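Local coordinates for type II restriction enzyme BsoBI (Geobacillus stearothermophilus, PDB 1DC1), which recognises the double-stranded DNA sequence 5'-CYCGRG-3' as a homodimer and cleaves it after the first C, leaving 5'-phosphates, at residues Thr256-Leu261 against Trp293-Ser298. Sequence-based numbering, arbitrary orientation.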
ATOM      1  N   THR D 256      -6.989  -7.903  -0.063  1.00 12.85           N
ATOM      2  CA  THR D 256      -7.289  -7.256  -1.359  1.00 12.15           C
ATOM      3  C   THR D 256      -7.592  -8.297  -2.459  1.00 10.68           C
ATOM      4  O   THR D 256      -8.631  -8.240  -3.135  1.00 12.18           O
ATOM      5  CB  THR D 256      -6.100  -6.350  -1.805  1.00  9.27           C
ATOM      6  OG1 THR D 256      -5.689  -5.520  -0.706  1.00 11.71           O
ATOM      7  CG2 THR D 256      -6.482  -5.503  -2.957  1.00 12.36           C
ATOM      8  N   ALA D 257      -6.695  -9.276  -2.596  1.00 13.27           N
ATOM      9  CA  ALA D 257      -6.807 -10.348  -3.597  1.00 15.26           C
ATOM     10  C   ALA D 257      -8.042 -11.199  -3.379  1.00 14.29           C
ATOM     11  O   ALA D 257      -8.677 -11.620  -4.342  1.00 13.25           O
ATOM     12  CB  ALA D 257      -5.568 -11.239  -3.603  1.00 11.33           C
ATOM     13  N   ASN D 258      -8.391 -11.445  -2.132  1.00 12.28           N
ATOM     14  CA  ASN D 258      -9.536 -12.238  -1.893  1.00 16.05           C
ATOM     15  C   ASN D 258     -10.800 -11.530  -2.385  1.00 15.83           C
ATOM     16  O   ASN D 258     -11.682 -12.193  -2.907  1.00 15.60           O
ATOM     17  CB  ASN D 258      -9.607 -12.606  -0.439  1.00 15.92           C
ATOM     18  CG  ASN D 258     -10.808 -13.445  -0.149  1.00 20.98           C
ATOM     19  OD1 ASN D 258     -10.877 -14.591  -0.561  1.00 20.43           O
ATOM     20  ND2 ASN D 258     -11.788 -12.862   0.525  1.00 22.78           N
ATOM     21  N   THR D 259     -10.900 -10.206  -2.263  1.00 13.62           N
ATOM     22  CA  THR D 259     -12.092  -9.542  -2.795  1.00 14.75           C
ATOM     23  C   THR D 259     -12.030  -9.612  -4.288  1.00 12.82           C
ATOM     24  O   THR D 259     -13.051  -9.837  -4.936  1.00 17.79           O
ATOM     25  CB  THR D 259     -12.203  -8.100  -2.375  1.00 12.40           C
ATOM     26  OG1 THR D 259     -12.380  -8.086  -0.971  1.00 17.08           O
ATOM     27  CG2 THR D 259     -13.392  -7.417  -3.003  1.00 12.38           C
ATOM     28  N   ALA D 260     -10.836  -9.448  -4.854  1.00 14.41           N
ATOM     29  CA  ALA D 260     -10.696  -9.520  -6.308  1.00 13.93           C
ATOM     30  C   ALA D 260     -11.170 -10.891  -6.821  1.00 17.34           C
ATOM     31  O   ALA D 260     -11.907 -10.974  -7.805  1.00 19.27           O
ATOM     32  CB  ALA D 260      -9.260  -9.275  -6.724  1.00 11.66           C
ATOM     33  N   LEU D 261     -10.768 -11.965  -6.152  1.00 14.72           N
ATOM     34  CA  LEU D 261     -11.166 -13.284  -6.609  1.00 16.40           C
ATOM     35  C   LEU D 261     -12.659 -13.539  -6.387  1.00 19.42           C
ATOM     36  O   LEU D 261     -13.265 -14.247  -7.163  1.00 18.97           O
ATOM     37  CB  LEU D 261     -10.276 -14.339  -5.948  1.00 17.96           C
ATOM     38  CG  LEU D 261      -8.815 -14.248  -6.415  1.00 16.33           C
ATOM     39  CD1 LEU D 261      -7.927 -14.954  -5.405  1.00 23.35           C
ATOM     40  CD2 LEU D 261      -8.612 -14.891  -7.812  1.00 16.73           C
ATOM     41  N   TRP D 293      -5.945 -22.441   2.659  1.00 14.13           N
ATOM     42  CA  TRP D 293      -6.157 -23.869   2.814  1.00 11.44           C
ATOM     43  C   TRP D 293      -7.656 -24.188   2.892  1.00 13.63           C
ATOM     44  O   TRP D 293      -8.146 -25.103   2.216  1.00 13.31           O
ATOM     45  CB  TRP D 293      -5.448 -24.326   4.053  1.00 14.22           C
ATOM     46  CG  TRP D 293      -5.596 -25.741   4.315  1.00 18.53           C
ATOM     47  CD1 TRP D 293      -6.533 -26.332   5.092  1.00 16.34           C
ATOM     48  CD2 TRP D 293      -4.764 -26.772   3.824  1.00 20.68           C
ATOM     49  NE1 TRP D 293      -6.338 -27.679   5.127  1.00 22.10           N
ATOM     50  CE2 TRP D 293      -5.256 -27.985   4.352  1.00 25.95           C
ATOM     51  CE3 TRP D 293      -3.643 -26.798   2.981  1.00 23.79           C
ATOM     52  CZ2 TRP D 293      -4.664 -29.222   4.067  1.00 29.41           C
ATOM     53  CZ3 TRP D 293      -3.054 -28.014   2.693  1.00 25.81           C
ATOM     54  CH2 TRP D 293      -3.565 -29.215   3.235  1.00 29.05           C
ATOM     55  N   ASP D 294      -8.399 -23.445   3.695  1.00 12.87           N
ATOM     56  CA  ASP D 294      -9.834 -23.674   3.781  1.00 15.25           C
ATOM     57  C   ASP D 294     -10.505 -23.532   2.410  1.00 16.48           C
ATOM     58  O   ASP D 294     -11.407 -24.300   2.057  1.00 13.06           O
ATOM     59  CB  ASP D 294     -10.469 -22.684   4.747  1.00 17.02           C
ATOM     60  CG  ASP D 294     -10.155 -23.022   6.175  1.00 21.92           C
ATOM     61  OD1 ASP D 294      -9.588 -24.126   6.369  1.00 22.63           O
ATOM     62  OD2 ASP D 294     -10.461 -22.203   7.082  1.00 25.97           O
ATOM     63  N   GLN D 295     -10.089 -22.521   1.653  1.00 14.79           N
ATOM     64  CA  GLN D 295     -10.649 -22.268   0.308  1.00 15.83           C
ATOM     65  C   GLN D 295     -10.265 -23.362  -0.680  1.00 15.12           C
ATOM     66  O   GLN D 295     -11.049 -23.689  -1.577  1.00 16.59           O
ATOM     67  CB  GLN D 295     -10.196 -20.886  -0.214  1.00 14.38           C
ATOM     68  CG  GLN D 295     -10.850 -19.749   0.542  1.00 11.78           C
ATOM     69  CD  GLN D 295     -10.662 -18.416  -0.143  1.00 17.07           C
ATOM     70  OE1 GLN D 295     -10.442 -18.374  -1.333  1.00 20.04           O
ATOM     71  NE2 GLN D 295     -10.744 -17.323   0.608  1.00 15.80           N
ATOM     72  N   LEU D 296      -9.058 -23.908  -0.543  1.00 12.95           N
ATOM     73  CA  LEU D 296      -8.662 -25.008  -1.415  1.00 16.31           C
ATOM     74  C   LEU D 296      -9.526 -26.245  -1.050  1.00 17.25           C
ATOM     75  O   LEU D 296     -10.009 -26.947  -1.922  1.00 15.23           O
ATOM     76  CB  LEU D 296      -7.175 -25.360  -1.251  1.00 16.40           C
ATOM     77  CG  LEU D 296      -6.149 -24.348  -1.808  1.00 15.54           C
ATOM     78  CD1 LEU D 296      -4.770 -24.676  -1.217  1.00 14.33           C
ATOM     79  CD2 LEU D 296      -6.115 -24.321  -3.369  1.00 13.41           C
ATOM     80  N   GLN D 297      -9.725 -26.499   0.239  1.00 19.76           N
ATOM     81  CA  GLN D 297     -10.544 -27.639   0.702  1.00 16.20           C
ATOM     82  C   GLN D 297     -12.006 -27.489   0.251  1.00 15.64           C
ATOM     83  O   GLN D 297     -12.653 -28.425  -0.176  1.00 18.80           O
ATOM     84  CB  GLN D 297     -10.490 -27.683   2.222  1.00 14.20           C
ATOM     85  CG  GLN D 297      -9.146 -28.016   2.672  1.00 15.01           C
ATOM     86  CD  GLN D 297      -8.789 -29.421   2.292  1.00 22.35           C
ATOM     87  OE1 GLN D 297      -9.588 -30.316   2.464  1.00 30.66           O
ATOM     88  NE2 GLN D 297      -7.588 -29.629   1.786  1.00 28.10           N
ATOM     89  N   SER D 298     -12.530 -26.281   0.319  1.00 18.12           N
ATOM     90  CA  SER D 298     -13.914 -26.030  -0.062  1.00 19.34           C
ATOM     91  C   SER D 298     -14.096 -25.931  -1.568  1.00 20.66           C
ATOM     92  O   SER D 298     -15.209 -25.876  -2.071  1.00 18.92           O
ATOM     93  CB  SER D 298     -14.435 -24.724   0.562  1.00 19.01           C
ATOM     94  OG  SER D 298     -14.019 -23.596  -0.200  1.00 20.32           O
TER
HETATM   95  O   HOH W   1     -10.132 -16.213  -2.904  1.00 20.33           O
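The amide planes of Asn258 and Gln295 are turned 55° against each other. Asn258 OD1 lies close to the plane of the Gln295 amide. Gln295 NE2 lies well above the carbonyl plane of Asn258 and donates to Asn258 OD1 over 3.0 Å. The bond is nearly straight at its hydrogen, 165°. A water closes the ring, donating to Asn258 OD1 at 2.9 Å and to Gln295 OE1 at 2.7 Å. Asn258 OD1 thus accepts two bonds. The Gln295 chain runs extended beyond CG (chi2 -167°), and this carries its amide across to Asn258; Asn258 CA and Gln295 CA are 10.3 Å apart. The contact joins helices 247-270 and 286-298 of the PD-(D/E)XK nuclease fold. Helix 247-270 is the next element after strand 235-242, which holds Glu240 and Lys242, predicted residues of the catalytic magnesium site; Ala257 and Leu261 pack on Glu240. With an alanine at Gln295, Asn258 OD1 would probably lose its amide donor and the water one of its acceptors. Asn258 ND2 makes a weak hydrogen bond to Thr259 OG1 of the second subunit, placing this polar link beside the dimer interface.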